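Local coordinates for ferredoxin component of dioxygenase (Sphingobium yanoikuyae, PDB 2I7F), which probably passes electrons through its Rieske [2Fe-2S] cluster to the terminal oxygenase of biphenyl 2,3-dioxygenase, at residues L44-L52 with C64-D72. Residues are numbered along the deposited sequence; the frame is centred on the assembly and turned at random.
Sequences LCTHGNAML and CPFHGGSFD. With FES (Fe2/s2 (inorganic) cluster), chain D.
Two loops, C45 to L52 and C64 to G69, face each other across the [2Fe-2S] cluster, their backbones closest where the CA atoms of L52 and C64 lie 5.3 Å apart; no hydrogen bond joins them. FE2 takes one cysteine from each loop, 2.3 Å to C45 SG and 2.2 Å to C64 SG. Both sulfurs stand anti to their own backbone N (chi1 -170° and -177°), which turns them inward onto the iron, and each accepts an N-H from two residues on, H47 N and F66 N. FE1 is held by H47 ND1 and H67 ND1, whose rings cross at about a right angle, planes 89° apart. A Cys-X-His loop paired with a Cys-X-X-His loop is the Rieske cluster-binding motif, and the type I' turn from F66 to G69 belongs to the second loop. G48 and G69 pass so near the bridging sulfides that a side chain on either would clash. Beside C64 SG, A50 CB packs against P65 CG at 3.8 Å and also meets F66 CD2. Deeper in, the F71 ring presents its edge to C45 SG (CE2 to SG, 3.9 Å) and to T46 OG1, whose hydrogen bond goes to I85 O, while L52 CD2 packs beside CE2. An alanine in place of F71 is likely to open a gap beside C45, leaving the L52 methyls without their aromatic neighbour.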
ATOM      1  N   LEU A  44       3.434   2.214  -6.928  1.00 15.97           N
ATOM      2  CA  LEU A  44       3.604   1.915  -8.339  1.00 15.25           C
ATOM      3  C   LEU A  44       3.449   0.390  -8.561  1.00 16.96           C
ATOM      4  O   LEU A  44       4.236  -0.408  -8.049  1.00 17.13           O
ATOM      5  CB  LEU A  44       4.986   2.405  -8.887  1.00 15.59           C
ATOM      6  CG  LEU A  44       5.137   2.464 -10.425  1.00 15.12           C
ATOM      7  CD1 LEU A  44       4.260   3.598 -11.032  1.00 14.23           C
ATOM      8  CD2 LEU A  44       6.596   2.606 -10.863  1.00 12.98           C
ATOM      9  N   CYS A  45       2.420   0.008  -9.322  1.00 16.54           N
ATOM     10  CA  CYS A  45       2.278  -1.353  -9.826  1.00 16.01           C
ATOM     11  C   CYS A  45       3.611  -1.822 -10.424  1.00 16.25           C
ATOM     12  O   CYS A  45       4.345  -1.015 -10.991  1.00 15.74           O
ATOM     13  CB  CYS A  45       1.204  -1.441 -10.898  1.00 16.30           C
ATOM     14  SG  CYS A  45       0.875  -3.169 -11.279  1.00 14.56           S
ATOM     15  N   THR A  46       3.937  -3.097 -10.212  1.00 16.37           N
ATOM     16  CA  THR A  46       5.209  -3.662 -10.692  1.00 16.02           C
ATOM     17  C   THR A  46       5.079  -4.050 -12.154  1.00 15.02           C
ATOM     18  O   THR A  46       6.078  -4.338 -12.814  1.00 15.41           O
ATOM     19  CB  THR A  46       5.715  -4.917  -9.870  1.00 16.20           C
ATOM     20  OG1 THR A  46       4.765  -5.989  -9.995  1.00 17.09           O
ATOM     21  CG2 THR A  46       5.986  -4.609  -8.381  1.00 13.99           C
ATOM     22  N   HIS A  47       3.852  -4.041 -12.672  1.00 15.67           N
ATOM     23  CA  HIS A  47       3.617  -4.400 -14.049  1.00 15.47           C
ATOM     24  C   HIS A  47       3.595  -3.207 -15.006  1.00 16.02           C
ATOM     25  O   HIS A  47       3.932  -3.335 -16.191  1.00 15.63           O
ATOM     26  CB  HIS A  47       2.345  -5.222 -14.162  1.00 15.30           C
ATOM     27  CG  HIS A  47       2.052  -5.627 -15.557  1.00 14.90           C
ATOM     28  ND1 HIS A  47       1.107  -4.988 -16.330  1.00 16.94           N
ATOM     29  CD2 HIS A  47       2.660  -6.524 -16.367  1.00 17.99           C
ATOM     30  CE1 HIS A  47       1.111  -5.515 -17.540  1.00 16.81           C
ATOM     31  NE2 HIS A  47       2.057  -6.437 -17.593  1.00 16.02           N
ATOM     32  N   GLY A  48       3.215  -2.044 -14.511  1.00 16.24           N
ATOM     33  CA  GLY A  48       3.239  -0.864 -15.346  1.00 16.15           C
ATOM     34  C   GLY A  48       3.085   0.436 -14.597  1.00 16.01           C
ATOM     35  O   GLY A  48       3.306   0.509 -13.397  1.00 16.60           O
ATOM     36  N   ASN A  49       2.737   1.488 -15.331  1.00 15.42           N
ATOM     37  CA  ASN A  49       2.659   2.824 -14.770  1.00 15.47           C
ATOM     38  C   ASN A  49       1.209   3.098 -14.335  1.00 14.96           C
ATOM     39  O   ASN A  49       0.456   3.765 -15.028  1.00 14.86           O
ATOM     40  CB  ASN A  49       3.130   3.871 -15.797  1.00 15.44           C
ATOM     41  CG  ASN A  49       4.621   3.823 -16.080  1.00 16.84           C
ATOM     42  OD1 ASN A  49       5.433   3.669 -15.190  1.00 16.03           O
ATOM     43  ND2 ASN A  49       4.983   3.990 -17.361  1.00 17.12           N
ATOM     44  N   ALA A  50       0.823   2.510 -13.197  1.00 15.19           N
ATOM     45  CA  ALA A  50      -0.431   2.773 -12.518  1.00 14.91           C
ATOM     46  C   ALA A  50      -0.125   2.793 -11.032  1.00 14.87           C
ATOM     47  O   ALA A  50       0.857   2.182 -10.593  1.00 14.60           O
ATOM     48  CB  ALA A  50      -1.443   1.709 -12.824  1.00 15.13           C
ATOM     49  N   MET A  51      -0.949   3.507 -10.277  1.00 13.82           N
ATOM     50  CA  MET A  51      -0.857   3.534  -8.810  1.00 14.25           C
ATOM     51  C   MET A  51      -1.916   2.645  -8.213  1.00 14.28           C
ATOM     52  O   MET A  51      -3.097   2.766  -8.559  1.00 15.03           O
ATOM     53  CB  MET A  51      -1.020   4.947  -8.246  1.00 14.04           C
ATOM     54  CG  MET A  51       0.180   5.910  -8.536  1.00 13.10           C
ATOM     55  SD  MET A  51       1.793   5.296  -8.040  1.00 15.90           S
ATOM     56  CE  MET A  51       2.859   6.575  -8.614  1.00 11.11           C
ATOM     57  N   LEU A  52      -1.504   1.786  -7.286  1.00 14.31           N
ATOM     58  CA  LEU A  52      -2.431   0.868  -6.659  1.00 15.37           C
ATOM     59  C   LEU A  52      -3.537   1.568  -5.850  1.00 16.11           C
ATOM     60  O   LEU A  52      -4.656   1.086  -5.811  1.00 16.88           O
ATOM     61  CB  LEU A  52      -1.697  -0.155  -5.819  1.00 15.08           C
ATOM     62  CG  LEU A  52      -0.775  -1.096  -6.555  1.00 14.70           C
ATOM     63  CD1 LEU A  52      -0.072  -1.907  -5.486  1.00 10.54           C
ATOM     64  CD2 LEU A  52      -1.584  -1.997  -7.568  1.00  8.63           C
ATOM     65  N   CYS A  64      -5.024  -3.563  -9.385  1.00 15.98           N
ATOM     66  CA  CYS A  64      -4.496  -2.474 -10.162  1.00 16.56           C
ATOM     67  C   CYS A  64      -5.598  -1.884 -11.055  1.00 16.93           C
ATOM     68  O   CYS A  64      -6.490  -2.629 -11.523  1.00 16.21           O
ATOM     69  CB  CYS A  64      -3.328  -2.986 -11.013  1.00 16.35           C
ATOM     70  SG  CYS A  64      -2.496  -1.719 -11.998  1.00 15.88           S
ATOM     71  N   PRO A  65      -5.569  -0.540 -11.284  1.00 16.68           N
ATOM     72  CA  PRO A  65      -6.503   0.052 -12.231  1.00 16.52           C
ATOM     73  C   PRO A  65      -6.386  -0.409 -13.699  1.00 16.01           C
ATOM     74  O   PRO A  65      -7.287  -0.148 -14.497  1.00 16.67           O
ATOM     75  CB  PRO A  65      -6.241   1.567 -12.084  1.00 16.88           C
ATOM     76  CG  PRO A  65      -4.961   1.708 -11.491  1.00 17.58           C
ATOM     77  CD  PRO A  65      -4.722   0.484 -10.639  1.00 16.88           C
ATOM     78  N   PHE A  66      -5.278  -1.052 -14.055  1.00 16.98           N
ATOM     79  CA  PHE A  66      -5.084  -1.661 -15.386  1.00 16.31           C
ATOM     80  C   PHE A  66      -5.051  -3.193 -15.292  1.00 16.69           C
ATOM     81  O   PHE A  66      -4.677  -3.765 -14.259  1.00 16.53           O
ATOM     82  CB  PHE A  66      -3.741  -1.251 -15.993  1.00 16.19           C
ATOM     83  CG  PHE A  66      -3.693   0.124 -16.615  1.00 15.16           C
ATOM     84  CD1 PHE A  66      -4.707   0.588 -17.438  1.00 12.86           C
ATOM     85  CD2 PHE A  66      -2.576   0.903 -16.465  1.00 14.30           C
ATOM     86  CE1 PHE A  66      -4.600   1.822 -18.055  1.00 15.11           C
ATOM     87  CE2 PHE A  66      -2.467   2.145 -17.076  1.00 15.49           C
ATOM     88  CZ  PHE A  66      -3.482   2.599 -17.888  1.00 15.29           C
ATOM     89  N   HIS A  67      -5.522  -3.821 -16.364  1.00 16.07           N
ATOM     90  CA  HIS A  67      -5.179  -5.214 -16.794  1.00 16.76           C
ATOM     91  C   HIS A  67      -5.774  -6.347 -15.938  1.00 16.80           C
ATOM     92  O   HIS A  67      -5.643  -7.530 -16.286  1.00 16.76           O
ATOM     93  CB  HIS A  67      -3.667  -5.455 -16.957  1.00 17.38           C
ATOM     94  CG  HIS A  67      -2.920  -4.385 -17.703  1.00 17.14           C
ATOM     95  ND1 HIS A  67      -1.792  -3.788 -17.191  1.00 15.40           N
ATOM     96  CD2 HIS A  67      -3.095  -3.852 -18.935  1.00 18.12           C
ATOM     97  CE1 HIS A  67      -1.330  -2.900 -18.055  1.00 18.36           C
ATOM     98  NE2 HIS A  67      -2.101  -2.918 -19.122  1.00 16.95           N
ATOM     99  N   GLY A  68      -6.391  -5.985 -14.815  1.00 15.23           N
ATOM    100  CA  GLY A  68      -6.918  -6.963 -13.893  1.00 15.87           C
ATOM    101  C   GLY A  68      -5.892  -7.515 -12.920  1.00 15.62           C
ATOM    102  O   GLY A  68      -6.175  -8.468 -12.201  1.00 16.48           O
ATOM    103  N   GLY A  69      -4.717  -6.902 -12.868  1.00 15.46           N
ATOM    104  CA  GLY A  69      -3.657  -7.363 -12.014  1.00 15.17           C
ATOM    105  C   GLY A  69      -4.027  -7.134 -10.566  1.00 15.01           C
ATOM    106  O   GLY A  69      -4.831  -6.290 -10.279  1.00 14.69           O
ATOM    107  N   SER A  70      -3.442  -7.909  -9.662  1.00 15.42           N
ATOM    108  CA  SER A  70      -3.688  -7.741  -8.241  1.00 15.91           C
ATOM    109  C   SER A  70      -2.514  -8.222  -7.406  1.00 15.91           C
ATOM    110  O   SER A  70      -1.700  -9.053  -7.867  1.00 15.84           O
ATOM    111  CB  SER A  70      -4.967  -8.482  -7.824  1.00 16.22           C
ATOM    112  OG  SER A  70      -4.734  -9.869  -7.646  1.00 17.44           O
ATOM    113  N   PHE A  71      -2.454  -7.683  -6.185  1.00 16.79           N
ATOM    114  CA  PHE A  71      -1.531  -8.062  -5.131  1.00 16.23           C
ATOM    115  C   PHE A  71      -2.223  -8.319  -3.816  1.00 16.43           C
ATOM    116  O   PHE A  71      -3.305  -7.792  -3.527  1.00 16.04           O
ATOM    117  CB  PHE A  71      -0.492  -6.957  -4.844  1.00 17.16           C
ATOM    118  CG  PHE A  71       0.307  -6.563  -6.028  1.00 16.37           C
ATOM    119  CD1 PHE A  71       1.512  -7.200  -6.321  1.00 16.12           C
ATOM    120  CD2 PHE A  71      -0.159  -5.554  -6.873  1.00 17.07           C
ATOM    121  CE1 PHE A  71       2.221  -6.865  -7.443  1.00 16.57           C
ATOM    122  CE2 PHE A  71       0.567  -5.198  -7.978  1.00 18.39           C
ATOM    123  CZ  PHE A  71       1.757  -5.841  -8.257  1.00 17.06           C
ATOM    124  N   ASP A  72      -1.561  -9.114  -2.988  1.00 16.81           N
ATOM    125  CA  ASP A  72      -1.965  -9.293  -1.591  1.00 17.29           C
ATOM    126  C   ASP A  72      -1.359  -8.143  -0.765  1.00 17.47           C
ATOM    127  O   ASP A  72      -0.135  -8.035  -0.632  1.00 17.92           O
ATOM    128  CB  ASP A  72      -1.499 -10.672  -1.080  1.00 16.27           C
ATOM    129  CG  ASP A  72      -2.048 -10.998   0.270  1.00 17.34           C
ATOM    130  OD1 ASP A  72      -2.027 -10.107   1.137  1.00 18.87           O
ATOM    131  OD2 ASP A  72      -2.479 -12.154   0.487  1.00 16.96           O
TER
HETATM  132 FE1  FES D 501      -0.587  -3.850 -15.439  1.00 17.77          FE
HETATM  133 FE2  FES D 501      -0.801  -2.904 -12.854  1.00 18.55          FE
HETATM  134  S1  FES D 501      -1.376  -4.879 -13.685  1.00 19.86           S
HETATM  135  S2  FES D 501       0.016  -1.861 -14.670  1.00 19.06           S